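Long-range contacts in nicotinate-nucleotide pyrophosphorylase (Ehrlichia chaffeensis, PDB 3L0G), which probably converts quinolinate and phosphoribosyl pyrophosphate into nicotinate mononucleotide, releasing pyrophosphate and carbon dioxide, on the pathway to NAD+: residues N32-D37 / L113-V118; T45-L50 / L108-L113; V181-N186 / E208-E213; V228-L233 / V253-G258. One frame throughout, in Å; residues are numbered along the deposited sequence.

Interactions 1 and 2 lie together around helices 27-38, 44-49 and 109-112 and the start of helix 116-139, their centres 13 Å apart; they share Leu113, and Pro114 of interaction 1 packs on Thr46 of interaction 2. Interactions 3 and 4 are neighbouring strand pairs of the parallel sheet, with centres 9 Å apart, joined where Ile212 O takes the N-H of Leu232. The two groups are well separated: the centres of interactions 2 and 3 are 52 Å apart. A formate at Lys184 and an ethanediol at Glu255 sit side by side, both probably from the crystallisation liquor, though they may mark a pocket. Interactions 1, 2 and 3 touch the second subunit; interaction 4 does not.

Interaction 1 of 4, residues N32-D37 / L113-V118; sequences NALKED and LPIERV
Val118 carries most of the apolar contact, its two methyls pressed against helix 27-38 from the first turn of helix 116-139. CG1 of Val118, held anti to the backbone N (chi1 162°), lies 4.0 Å from Ala33 CB and equally far from Leu34 CD2. The other methyl turns to the backbone, with Val118 CG2 3.5 Å from Ala33 O, and slides past the side chain of Asp37. Leu34 meets Val118 at about a right angle but runs alongside Ile115, pointing the same way, so that Leu34 CD2 comes to 3.8 Å from Ile115 CG2. Helix 70-79 covers this pair, through Met79 on Leu34 and Val76 on Ile115.

The polar part runs through one water. It donates to Asp37 OD2 at 2.6 Å and to Pro114 O at 2.7 Å, and accepts from Val118 N at 3.2 Å. Pro114 and Val118 are four residues apart, so the water stands in for a backbone helical bond where helix 116-139 begins.

Charge is settled mainly across the subunit boundary. Both carboxylate oxygens of Asp37 form salt bridges with the second subunit, OD1 to Arg158 and OD2 to Arg151, while Arg117 turns to Asn121 of its own chain. The chemistry implies that Asp37 ties three things together: its own helix, the start of helix 116-139 through water, and the arginines of the second subunit.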
loop_
_atom_site.group_PDB
_atom_site.type_symbol
_atom_site.label_atom_id
_atom_site.label_comp_id
_atom_site.label_asym_id
_atom_site.label_seq_id
_atom_site.Cartn_x
_atom_site.Cartn_y
_atom_site.Cartn_z
ATOM N N ASN C 32 2.119 -0.262 -7.063
ATOM C CA ASN C 32 1.076 0.339 -7.883
ATOM C C ASN C 32 1.573 0.601 -9.315
ATOM O O ASN C 32 0.814 0.449 -10.259
ATOM C CB ASN C 32 0.523 1.622 -7.255
ATOM C CG ASN C 32 -0.213 1.378 -5.921
ATOM O OD1 ASN C 32 -0.294 2.274 -5.093
ATOM N ND2 ASN C 32 -0.757 0.176 -5.719
ATOM N N ALA C 33 2.834 0.990 -9.484
ATOM C CA ALA C 33 3.383 1.166 -10.843
ATOM C C ALA C 33 3.505 -0.191 -11.585
ATOM O O ALA C 33 3.147 -0.296 -12.749
ATOM C CB ALA C 33 4.732 1.922 -10.806
ATOM N N LEU C 34 3.993 -1.225 -10.896
ATOM C CA LEU C 34 4.019 -2.573 -11.471
ATOM C C LEU C 34 2.639 -3.054 -11.819
ATOM O O LEU C 34 2.423 -3.481 -12.944
ATOM C CB LEU C 34 4.763 -3.600 -10.577
ATOM C CG LEU C 34 6.254 -3.323 -10.422
ATOM C CD1 LEU C 34 6.850 -4.052 -9.168
ATOM C CD2 LEU C 34 7.093 -3.638 -11.715
ATOM N N LYS C 35 1.695 -2.978 -10.885
ATOM C CA LYS C 35 0.328 -3.430 -11.121
ATOM C C LYS C 35 -0.343 -2.732 -12.339
ATOM O O LYS C 35 -0.963 -3.383 -13.180
ATOM C CB LYS C 35 -0.554 -3.248 -9.861
ATOM C CG LYS C 35 -2.022 -3.686 -10.034
ATOM C CD LYS C 35 -2.808 -3.894 -8.676
ATOM C CE LYS C 35 -2.925 -2.620 -7.779
ATOM N NZ LYS C 35 -3.639 -1.440 -8.408
ATOM N N GLU C 36 -0.203 -1.425 -12.447
ATOM C CA GLU C 36 -0.852 -0.722 -13.534
ATOM C C GLU C 36 -0.287 -1.154 -14.927
ATOM O O GLU C 36 -1.037 -1.195 -15.894
ATOM C CB GLU C 36 -0.822 0.803 -13.292
ATOM C CG GLU C 36 0.348 1.513 -13.838
ATOM C CD GLU C 36 0.418 2.966 -13.432
ATOM O OE1 GLU C 36 -0.620 3.566 -13.045
ATOM O OE2 GLU C 36 1.561 3.487 -13.479
ATOM N N ASP C 37 0.998 -1.522 -15.004
ATOM C CA ASP C 37 1.640 -1.868 -16.279
ATOM C C ASP C 37 1.603 -3.351 -16.622
ATOM O O ASP C 37 1.639 -3.705 -17.820
ATOM C CB ASP C 37 3.114 -1.431 -16.269
ATOM C CG ASP C 37 3.639 -1.082 -17.633
ATOM O OD1 ASP C 37 2.831 -0.755 -18.553
ATOM O OD2 ASP C 37 4.883 -1.127 -17.790
ATOM N N LEU C 113 12.803 -6.968 -19.329
ATOM C CA LEU C 113 11.995 -6.145 -20.230
ATOM C C LEU C 113 10.620 -5.742 -19.678
ATOM O O LEU C 113 10.156 -4.648 -19.934
ATOM C CB LEU C 113 11.864 -6.797 -21.627
ATOM C CG LEU C 113 13.194 -7.031 -22.409
ATOM C CD1 LEU C 113 12.912 -7.262 -23.872
ATOM C CD2 LEU C 113 14.149 -5.863 -22.259
ATOM N N PRO C 114 9.966 -6.608 -18.910
ATOM C CA PRO C 114 8.669 -6.212 -18.321
ATOM C C PRO C 114 8.700 -5.128 -17.243
ATOM O O PRO C 114 7.651 -4.551 -16.908
ATOM C CB PRO C 114 8.142 -7.522 -17.722
ATOM C CG PRO C 114 8.814 -8.575 -18.502
ATOM C CD PRO C 114 10.216 -8.041 -18.744
ATOM N N ILE C 115 9.880 -4.837 -16.712
ATOM C CA ILE C 115 10.020 -3.797 -15.682
ATOM C C ILE C 115 10.735 -2.561 -16.204
ATOM O O ILE C 115 10.854 -1.556 -15.487
ATOM C CB ILE C 115 10.738 -4.347 -14.389
ATOM C CG1 ILE C 115 12.145 -4.875 -14.721
ATOM C CG2 ILE C 115 9.870 -5.440 -13.674
ATOM C CD1 ILE C 115 12.956 -5.327 -13.540
ATOM N N GLU C 116 11.214 -2.619 -17.446
ATOM C CA GLU C 116 11.915 -1.483 -18.050
ATOM C C GLU C 116 11.192 -0.150 -17.902
ATOM O O GLU C 116 11.769 0.834 -17.414
ATOM C CB GLU C 116 12.124 -1.722 -19.548
ATOM C CG GLU C 116 12.825 -0.611 -20.241
ATOM C CD GLU C 116 13.062 -0.893 -21.721
ATOM O OE1 GLU C 116 13.356 -2.054 -22.078
ATOM O OE2 GLU C 116 12.924 0.065 -22.505
ATOM N N ARG C 117 9.955 -0.092 -18.361
ATOM C CA ARG C 117 9.277 1.179 -18.444
ATOM C C ARG C 117 8.971 1.705 -17.024
ATOM O O ARG C 117 9.151 2.891 -16.741
ATOM C CB ARG C 117 8.038 1.054 -19.327
ATOM C CG ARG C 117 7.188 2.288 -19.496
ATOM C CD ARG C 117 7.965 3.593 -19.643
ATOM N NE ARG C 117 8.947 3.522 -20.674
ATOM C CZ ARG C 117 9.956 4.366 -20.803
ATOM N NH1 ARG C 117 10.121 5.399 -19.992
ATOM N NH2 ARG C 117 10.802 4.177 -21.775
ATOM N N VAL C 118 8.572 0.820 -16.120
ATOM C CA VAL C 118 8.362 1.213 -14.705
ATOM C C VAL C 118 9.607 1.878 -14.087
ATOM O O VAL C 118 9.548 2.984 -13.562
ATOM C CB VAL C 118 7.810 0.006 -13.859
ATOM C CG1 VAL C 118 7.989 0.204 -12.325
ATOM C CG2 VAL C 118 6.325 -0.206 -14.195
HETATM O O HOH W 1 7.294 -1.909 -17.158
#

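Interaction 2 of 4, residues T45-L50 / L108-L113; sequences TTNSIL and LAIYLL
Leu50, Thr46 and Asn47 pack against Ala109, Ile110 and Leu113 in a mainly apolar contact between helix 44-49 with the residue that follows it, and helix 109-112 with Leu113, about 33 Å from the centre of the chain and within the N-terminal family region. The closest fit is between Leu50 CD1 and Ala109 CB, at 3.4 Å tighter than usual for two methyls. The same Leu50 CD1 also reaches Leu113 CD1 at 4.0 Å, so one branch of the leucine bridges successive turns. Ile110 packs against Thr46, Asn47 and Leu50: its CG1 is swung away from the backbone N (chi1 -162°), which brings the chain across Asn47 at about a right angle, with Asn47 ND2 3.5 Å from Ile110 CG1. Its end, Ile110 CD1, rests 3.5 Å from Leu50 O.

Thr46 presents its two branches to different partners. The methyl CG2 faces Ile110 O at 3.7 Å, while OG1 lies beside the CB of Leu113 and is hydrogen-bonded to Asp43 and to His187 of the second subunit. At the margin a water accepts from Asn47 ND2 at 2.6 Å and donates to Ile110 O at 2.9 Å, linking the two segments.

Helix 109-112 follows directly on strand 101-108, with Leu108 at the N-cap position. On its other flank Leu112 packs on strands 54-61 and 290-294, so this turn lies between the antiparallel sheet and helix 44-49.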
loop_
_atom_site.group_PDB
_atom_site.type_symbol
_atom_site.label_atom_id
_atom_site.label_comp_id
_atom_site.label_asym_id
_atom_site.label_seq_id
_atom_site.Cartn_x
_atom_site.Cartn_y
_atom_site.Cartn_z
ATOM N N THR C 45 3.823 -9.550 -24.697
ATOM C CA THR C 45 4.838 -9.466 -25.751
ATOM C C THR C 45 6.133 -10.172 -25.351
ATOM O O THR C 45 6.608 -11.045 -26.059
ATOM C CB THR C 45 5.163 -8.016 -26.106
ATOM O OG1 THR C 45 3.936 -7.322 -26.389
ATOM C CG2 THR C 45 6.132 -7.938 -27.325
ATOM N N THR C 46 6.680 -9.798 -24.206
ATOM C CA THR C 46 7.934 -10.359 -23.744
ATOM C C THR C 46 7.794 -11.853 -23.488
ATOM O O THR C 46 8.667 -12.631 -23.887
ATOM C CB THR C 46 8.390 -9.735 -22.423
ATOM O OG1 THR C 46 8.770 -8.359 -22.627
ATOM C CG2 THR C 46 9.587 -10.523 -21.892
ATOM N N ASN C 47 6.702 -12.243 -22.832
ATOM C CA ASN C 47 6.511 -13.637 -22.417
ATOM C C ASN C 47 6.249 -14.561 -23.590
ATOM O O ASN C 47 6.408 -15.778 -23.473
ATOM C CB ASN C 47 5.376 -13.757 -21.363
ATOM C CG ASN C 47 5.749 -13.107 -20.023
ATOM O OD1 ASN C 47 4.884 -12.663 -19.263
ATOM N ND2 ASN C 47 7.037 -13.009 -19.758
ATOM N N SER C 48 5.863 -13.987 -24.724
ATOM C CA SER C 48 5.562 -14.770 -25.920
ATOM C C SER C 48 6.765 -14.904 -26.851
ATOM O O SER C 48 6.741 -15.728 -27.753
ATOM C CB SER C 48 4.385 -14.164 -26.692
ATOM O OG SER C 48 3.195 -14.142 -25.893
ATOM N N ILE C 49 7.801 -14.089 -26.647
ATOM C CA ILE C 49 8.958 -14.101 -27.507
ATOM C C ILE C 49 10.173 -14.706 -26.847
ATOM O O ILE C 49 10.947 -15.399 -27.501
ATOM C CB ILE C 49 9.340 -12.681 -27.962
ATOM C CG1 ILE C 49 8.230 -12.070 -28.829
ATOM C CG2 ILE C 49 10.686 -12.712 -28.703
ATOM C CD1 ILE C 49 8.433 -10.557 -29.117
ATOM N N LEU C 50 10.369 -14.447 -25.564
ATOM C CA LEU C 50 11.639 -14.774 -24.930
ATOM C C LEU C 50 11.569 -16.006 -24.073
ATOM O O LEU C 50 10.532 -16.309 -23.469
ATOM C CB LEU C 50 12.150 -13.599 -24.097
ATOM C CG LEU C 50 12.619 -12.439 -24.965
ATOM C CD1 LEU C 50 12.992 -11.294 -24.077
ATOM C CD2 LEU C 50 13.812 -12.868 -25.820
ATOM N N LEU C 108 18.412 -12.242 -17.348
ATOM C CA LEU C 108 17.460 -12.966 -18.187
ATOM C C LEU C 108 16.529 -11.906 -18.762
ATOM O O LEU C 108 15.929 -11.152 -17.996
ATOM C CB LEU C 108 16.628 -13.964 -17.376
ATOM C CG LEU C 108 16.750 -15.447 -17.686
ATOM C CD1 LEU C 108 18.197 -15.863 -17.754
ATOM C CD2 LEU C 108 16.002 -16.244 -16.612
ATOM N N ALA C 109 16.449 -11.825 -20.088
ATOM C CA ALA C 109 15.683 -10.782 -20.742
ATOM C C ALA C 109 14.233 -10.852 -20.332
ATOM O O ALA C 109 13.614 -9.824 -20.091
ATOM C CB ALA C 109 15.812 -10.856 -22.236
ATOM N N ILE C 110 13.699 -12.061 -20.202
ATOM C CA ILE C 110 12.284 -12.250 -19.895
ATOM C C ILE C 110 11.917 -11.554 -18.588
ATOM O O ILE C 110 10.764 -11.182 -18.414
ATOM C CB ILE C 110 11.885 -13.790 -19.908
ATOM C CG1 ILE C 110 10.374 -13.970 -20.041
ATOM C CG2 ILE C 110 12.403 -14.523 -18.652
ATOM C CD1 ILE C 110 9.919 -15.445 -20.172
ATOM N N TYR C 111 12.891 -11.348 -17.685
ATOM C CA TYR C 111 12.638 -10.695 -16.390
ATOM C C TYR C 111 12.946 -9.195 -16.384
ATOM O O TYR C 111 12.303 -8.456 -15.656
ATOM C CB TYR C 111 13.410 -11.394 -15.246
ATOM C CG TYR C 111 12.808 -12.746 -14.869
ATOM C CD1 TYR C 111 11.725 -12.826 -13.976
ATOM C CD2 TYR C 111 13.302 -13.930 -15.403
ATOM C CE1 TYR C 111 11.154 -14.053 -13.636
ATOM C CE2 TYR C 111 12.732 -15.180 -15.061
ATOM C CZ TYR C 111 11.659 -15.225 -14.178
ATOM O OH TYR C 111 11.077 -16.429 -13.833
ATOM N N LEU C 112 13.873 -8.747 -17.233
ATOM C CA LEU C 112 14.216 -7.324 -17.350
ATOM C C LEU C 112 13.230 -6.483 -18.171
ATOM O O LEU C 112 12.892 -5.372 -17.777
ATOM C CB LEU C 112 15.618 -7.189 -17.961
ATOM C CG LEU C 112 16.248 -5.812 -18.133
ATOM C CD1 LEU C 112 16.428 -5.134 -16.791
ATOM C CD2 LEU C 112 17.602 -5.972 -18.893
ATOM N N LEU C 113 12.803 -6.968 -19.329
ATOM C CA LEU C 113 11.995 -6.145 -20.230
ATOM C C LEU C 113 10.620 -5.742 -19.678
ATOM O O LEU C 113 10.156 -4.648 -19.934
ATOM C CB LEU C 113 11.864 -6.797 -21.627
ATOM C CG LEU C 113 13.194 -7.031 -22.409
ATOM C CD1 LEU C 113 12.912 -7.262 -23.872
ATOM C CD2 LEU C 113 14.149 -5.863 -22.259
HETATM O O HOH W 2 8.172 -12.161 -17.632
#

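Interaction 3 of 4, residues V181-N186 / E208-E213; sequences VLIKDN and EYIAIE. With FMT (formic acid), chain J.
Val181, Glu208 and Tyr209 grip one water, which donates to Glu208 OE1 at 2.6 Å and to Tyr209 O and accepts from Val181 N. Further along, Ile183 O accepts from Glu213 N at 2.8 Å in a nearly straight hydrogen bond (167°), with a CA-H...O contact from Ile212 beside it. Ile183 N answers with a bond to Ala211 O at 2.9 Å. The side chain of Glu213, extended beyond CG, reaches across to Lys184 and Asp185: OE1 accepts from Asp185 N at 2.8 Å on its anti side, somewhat out of the carboxylate plane, gripping the first residue of helix 185-191. OE2 faces the amine of Lys184, with NZ at 3.9 Å in a long salt bridge.

Strand 181-183, the outermost in this chain, runs parallel to 210-214 and is joined to it by helices 185-191 and 194-204, a beta-alpha-beta arrangement consistent with the barrel domain of this family. Ile183, Ile210 and Ile212 share one face, with Ile183 CD1 3.8 Å from Ile210 CG2, and helix 194-204 covers Ile210 and Ile212. Leu182 takes the other face, its CD1 tight against Ala211 CB at 3.5 Å.

On that side Lys184 NZ donates to formate O2 at 3.0 Å, and Arg174 and Arg151 bind the same formate.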
loop_
_atom_site.group_PDB
_atom_site.type_symbol
_atom_site.label_atom_id
_atom_site.label_comp_id
_atom_site.label_asym_id
_atom_site.label_seq_id
_atom_site.Cartn_x
_atom_site.Cartn_y
_atom_site.Cartn_z
ATOM N N VAL C 181 1.610 23.245 10.947
ATOM C CA VAL C 181 0.557 24.242 10.810
ATOM C C VAL C 181 0.917 25.224 9.698
ATOM O O VAL C 181 2.053 25.745 9.622
ATOM C CB VAL C 181 0.324 24.996 12.125
ATOM C CG1 VAL C 181 -0.496 26.298 11.872
ATOM C CG2 VAL C 181 -0.368 24.054 13.144
ATOM N N LEU C 182 -0.042 25.460 8.812
ATOM C CA LEU C 182 0.125 26.504 7.800
ATOM C C LEU C 182 -1.257 27.047 7.541
ATOM O O LEU C 182 -2.063 26.384 6.910
ATOM C CB LEU C 182 0.773 25.961 6.505
ATOM C CG LEU C 182 0.963 27.031 5.411
ATOM C CD1 LEU C 182 1.842 28.177 5.917
ATOM C CD2 LEU C 182 1.567 26.429 4.133
ATOM N N ILE C 183 -1.509 28.240 8.087
ATOM C CA ILE C 183 -2.781 28.914 7.991
ATOM C C ILE C 183 -2.794 29.582 6.643
ATOM O O ILE C 183 -1.878 30.330 6.305
ATOM C CB ILE C 183 -2.931 29.979 9.111
ATOM C CG1 ILE C 183 -2.785 29.285 10.503
ATOM C CG2 ILE C 183 -4.247 30.749 8.958
ATOM C CD1 ILE C 183 -2.779 30.203 11.683
ATOM N N LYS C 184 -3.843 29.304 5.880
ATOM C CA LYS C 184 -3.910 29.641 4.471
ATOM C C LYS C 184 -4.938 30.694 4.206
ATOM O O LYS C 184 -5.784 30.964 5.066
ATOM C CB LYS C 184 -4.170 28.362 3.666
ATOM C CG LYS C 184 -2.920 27.493 3.633
ATOM C CD LYS C 184 -3.023 26.300 2.704
ATOM C CE LYS C 184 -1.734 25.496 2.675
ATOM N NZ LYS C 184 -0.721 25.937 1.646
ATOM N N ASP C 185 -4.868 31.296 3.016
ATOM C CA ASP C 185 -5.894 32.226 2.534
ATOM C C ASP C 185 -7.303 31.734 2.865
ATOM O O ASP C 185 -8.144 32.482 3.369
ATOM C CB ASP C 185 -5.749 32.514 1.015
ATOM C CG ASP C 185 -5.847 31.258 0.129
ATOM O OD1 ASP C 185 -5.996 30.095 0.618
ATOM O OD2 ASP C 185 -5.820 31.449 -1.110
ATOM N N ASN C 186 -7.550 30.458 2.625
ATOM C CA ASN C 186 -8.908 29.910 2.803
ATOM C C ASN C 186 -9.345 29.690 4.263
ATOM O O ASN C 186 -10.538 29.654 4.554
ATOM C CB ASN C 186 -9.076 28.664 1.961
ATOM C CG ASN C 186 -9.242 28.989 0.477
ATOM O OD1 ASN C 186 -8.993 28.135 -0.388
ATOM N ND2 ASN C 186 -9.676 30.229 0.172
ATOM N N GLU C 208 2.517 25.258 19.347
ATOM C CA GLU C 208 2.732 24.825 17.947
ATOM C C GLU C 208 3.399 25.955 17.188
ATOM O O GLU C 208 3.035 27.117 17.355
ATOM C CB GLU C 208 1.434 24.482 17.203
ATOM C CG GLU C 208 1.052 22.990 17.187
ATOM C CD GLU C 208 1.984 22.093 16.413
ATOM O OE1 GLU C 208 2.562 22.543 15.395
ATOM O OE2 GLU C 208 2.121 20.915 16.826
ATOM N N TYR C 209 4.368 25.594 16.357
ATOM C CA TYR C 209 5.007 26.530 15.460
ATOM C C TYR C 209 3.944 27.012 14.475
ATOM O O TYR C 209 3.240 26.181 13.870
ATOM C CB TYR C 209 6.125 25.808 14.717
ATOM C CG TYR C 209 7.003 26.651 13.849
ATOM C CD1 TYR C 209 8.275 27.035 14.276
ATOM C CD2 TYR C 209 6.609 26.994 12.569
ATOM C CE1 TYR C 209 9.095 27.777 13.461
ATOM C CE2 TYR C 209 7.415 27.719 11.751
ATOM C CZ TYR C 209 8.655 28.118 12.196
ATOM O OH TYR C 209 9.456 28.831 11.359
ATOM N N ILE C 210 3.817 28.321 14.291
ATOM C CA ILE C 210 2.727 28.820 13.435
ATOM C C ILE C 210 3.260 29.521 12.228
ATOM O O ILE C 210 3.941 30.524 12.382
ATOM C CB ILE C 210 1.790 29.791 14.180
ATOM C CG1 ILE C 210 1.245 29.131 15.456
ATOM C CG2 ILE C 210 0.668 30.226 13.259
ATOM C CD1 ILE C 210 0.106 29.901 16.134
ATOM N N ALA C 211 2.940 28.981 11.040
ATOM C CA ALA C 211 3.133 29.661 9.741
ATOM C C ALA C 211 1.812 30.151 9.176
ATOM O O ALA C 211 0.798 29.479 9.315
ATOM C CB ALA C 211 3.776 28.730 8.731
ATOM N N ILE C 212 1.823 31.312 8.501
ATOM C CA ILE C 212 0.603 31.861 7.905
ATOM C C ILE C 212 0.874 32.493 6.539
ATOM O O ILE C 212 1.873 33.185 6.357
ATOM C CB ILE C 212 -0.071 32.860 8.854
ATOM C CG1 ILE C 212 -1.393 33.407 8.254
ATOM C CG2 ILE C 212 0.897 33.985 9.216
ATOM C CD1 ILE C 212 -2.303 34.186 9.291
ATOM N N GLU C 213 0.014 32.234 5.562
ATOM C CA GLU C 213 0.185 32.891 4.269
ATOM C C GLU C 213 -0.553 34.226 4.143
ATOM O O GLU C 213 -1.736 34.376 4.500
ATOM C CB GLU C 213 -0.079 31.973 3.081
ATOM C CG GLU C 213 -1.270 31.138 3.128
ATOM C CD GLU C 213 -1.587 30.483 1.768
ATOM O OE1 GLU C 213 -2.727 30.696 1.264
ATOM O OE2 GLU C 213 -0.682 29.780 1.223
HETATM C C FMT J . 2.224 23.358 2.007
HETATM O O1 FMT J . 2.872 22.811 2.909
HETATM O O2 FMT J . 0.995 23.498 2.049
HETATM O O HOH W 3 3.393 23.585 13.202
#

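Interaction 4 of 4, residues V228-L233 / V253-G258; sequences VDMILL and VLEVSG. With EDO (1,2-ethanediol), chain I.
Leu233 N to Glu255 O, 2.7 Å, is the shortest of five backbone hydrogen bonds that join these parallel strands. The run alternates: Val253 N bonds to Asp229 O, Ile231 N to Val253 O, Glu255 N to Ile231 O, and Ser257 N to Leu233 O, the last almost perfectly straight (179°). Glu255 also carries the polar side-chain chemistry. At the end of its extended chain OE1 accepts a short hydrogen bond from ethanediol O2 at 2.5 Å, and Ser277 is a further hydrogen-bonding partner of OE1; OE2 forms a salt bridge with Arg148.

Along the same face lie Met230 and Leu232. Met230 CE comes 3.5 Å from Glu255 OE2, while Met230 CG rests on Val253 CG1 at 4.0 Å. Leu232 reaches forward instead: its CD2 presses against Ser257 CB at 3.4 Å, closer than carbons usually sit, and its CD1 borders the ethanediol, 3.5 Å from C1.

On the other face the two strands present Ile231, Leu233, Leu254 and Val256. Leu254 CD2 lodges between Ile231 and Leu233, 3.9 Å from Ile231 CG2 and 3.7 Å from Leu233 CG, and lies alongside the Ile231 chain.

This face is roofed by helix 238-248, the connection of the beta-alpha-beta unit, which covers Leu233, Leu254 and Val256, while helix 217-225 covers Ile231 and also reaches Leu233. Strand 210-214 flanks strand 230-234 on the side away from strand 253-257, and strand 275-277 flanks strand 253-257.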
loop_
_atom_site.group_PDB
_atom_site.type_symbol
_atom_site.label_atom_id
_atom_site.label_comp_id
_atom_site.label_asym_id
_atom_site.label_seq_id
_atom_site.Cartn_x
_atom_site.Cartn_y
_atom_site.Cartn_z
ATOM N N VAL C 228 3.607 35.460 14.978
ATOM C CA VAL C 228 3.750 34.175 14.290
ATOM C C VAL C 228 5.216 33.825 14.090
ATOM O O VAL C 228 6.083 34.669 14.157
ATOM C CB VAL C 228 3.002 34.127 12.931
ATOM C CG1 VAL C 228 1.522 34.210 13.166
ATOM C CG2 VAL C 228 3.471 35.210 12.005
ATOM N N ASP C 229 5.483 32.553 13.854
ATOM C CA ASP C 229 6.867 32.107 13.724
ATOM C C ASP C 229 7.329 32.283 12.284
ATOM O O ASP C 229 8.510 32.499 12.031
ATOM C CB ASP C 229 6.985 30.646 14.187
ATOM C CG ASP C 229 6.577 30.472 15.641
ATOM O OD1 ASP C 229 7.393 30.841 16.512
ATOM O OD2 ASP C 229 5.461 29.990 15.904
ATOM N N MET C 230 6.385 32.255 11.350
ATOM C CA MET C 230 6.709 32.185 9.932
ATOM C C MET C 230 5.597 32.790 9.115
ATOM O O MET C 230 4.417 32.529 9.351
ATOM C CB MET C 230 6.924 30.723 9.518
ATOM C CG MET C 230 7.084 30.457 8.002
ATOM S SD MET C 230 7.593 28.739 7.738
ATOM C CE MET C 230 6.554 28.283 6.313
ATOM N N ILE C 231 6.000 33.623 8.169
ATOM C CA ILE C 231 5.085 34.328 7.279
ATOM C C ILE C 231 5.448 33.975 5.836
ATOM O O ILE C 231 6.592 34.084 5.418
ATOM C CB ILE C 231 5.157 35.846 7.492
ATOM C CG1 ILE C 231 4.579 36.225 8.850
ATOM C CG2 ILE C 231 4.380 36.573 6.397
ATOM C CD1 ILE C 231 4.782 37.721 9.204
ATOM N N LEU C 232 4.455 33.531 5.093
ATOM C CA LEU C 232 4.598 33.192 3.698
ATOM C C LEU C 232 4.047 34.346 2.862
ATOM O O LEU C 232 2.949 34.847 3.127
ATOM C CB LEU C 232 3.824 31.903 3.432
ATOM C CG LEU C 232 4.034 31.169 2.123
ATOM C CD1 LEU C 232 3.913 29.652 2.346
ATOM C CD2 LEU C 232 3.008 31.663 1.073
ATOM N N LEU C 233 4.823 34.788 1.882
ATOM C CA LEU C 233 4.402 35.863 0.981
ATOM C C LEU C 233 3.905 35.219 -0.336
ATOM O O LEU C 233 4.693 34.628 -1.088
ATOM C CB LEU C 233 5.553 36.842 0.759
ATOM C CG LEU C 233 6.236 37.428 2.021
ATOM C CD1 LEU C 233 7.489 38.266 1.669
ATOM C CD2 LEU C 233 5.266 38.291 2.845
ATOM N N VAL C 253 10.334 34.254 10.467
ATOM C CA VAL C 253 10.866 33.643 9.273
ATOM C C VAL C 253 10.006 34.182 8.110
ATOM O O VAL C 253 8.816 34.421 8.288
ATOM C CB VAL C 253 10.830 32.088 9.385
ATOM C CG1 VAL C 253 10.993 31.423 8.021
ATOM C CG2 VAL C 253 11.930 31.591 10.411
ATOM N N LEU C 254 10.619 34.432 6.961
ATOM C CA LEU C 254 9.896 34.894 5.752
ATOM C C LEU C 254 10.181 33.988 4.598
ATOM O O LEU C 254 11.349 33.769 4.242
ATOM C CB LEU C 254 10.342 36.312 5.330
ATOM C CG LEU C 254 9.530 37.524 5.745
ATOM C CD1 LEU C 254 10.155 38.816 5.174
ATOM C CD2 LEU C 254 8.077 37.338 5.279
ATOM N N GLU C 255 9.112 33.532 3.955
ATOM C CA GLU C 255 9.209 32.626 2.828
ATOM C C GLU C 255 8.428 33.244 1.687
ATOM O O GLU C 255 7.329 33.737 1.921
ATOM C CB GLU C 255 8.581 31.293 3.205
ATOM C CG GLU C 255 8.447 30.324 2.086
ATOM C CD GLU C 255 8.199 28.907 2.589
ATOM O OE1 GLU C 255 7.414 28.202 1.943
ATOM O OE2 GLU C 255 8.782 28.516 3.625
ATOM N N VAL C 256 8.979 33.218 0.482
ATOM C CA VAL C 256 8.248 33.637 -0.717
ATOM C C VAL C 256 7.787 32.361 -1.385
ATOM O O VAL C 256 8.592 31.450 -1.589
ATOM C CB VAL C 256 9.133 34.456 -1.692
ATOM C CG1 VAL C 256 8.405 34.719 -3.037
ATOM C CG2 VAL C 256 9.586 35.794 -1.050
ATOM N N SER C 257 6.497 32.298 -1.710
ATOM C CA SER C 257 5.917 31.142 -2.366
ATOM C C SER C 257 5.322 31.551 -3.695
ATOM O O SER C 257 4.686 32.604 -3.813
ATOM C CB SER C 257 4.818 30.523 -1.519
ATOM O OG SER C 257 4.698 29.126 -1.811
ATOM N N GLY C 258 5.566 30.714 -4.700
ATOM C CA GLY C 258 5.029 30.893 -6.045
ATOM C C GLY C 258 5.967 30.255 -7.048
ATOM O O GLY C 258 7.127 29.933 -6.711
HETATM C C1 EDO I . 4.871 26.358 1.772
HETATM O O1 EDO I . 4.839 25.308 0.814
HETATM C C2 EDO I . 5.613 25.909 3.034
HETATM O O2 EDO I . 7.044 25.902 2.868
#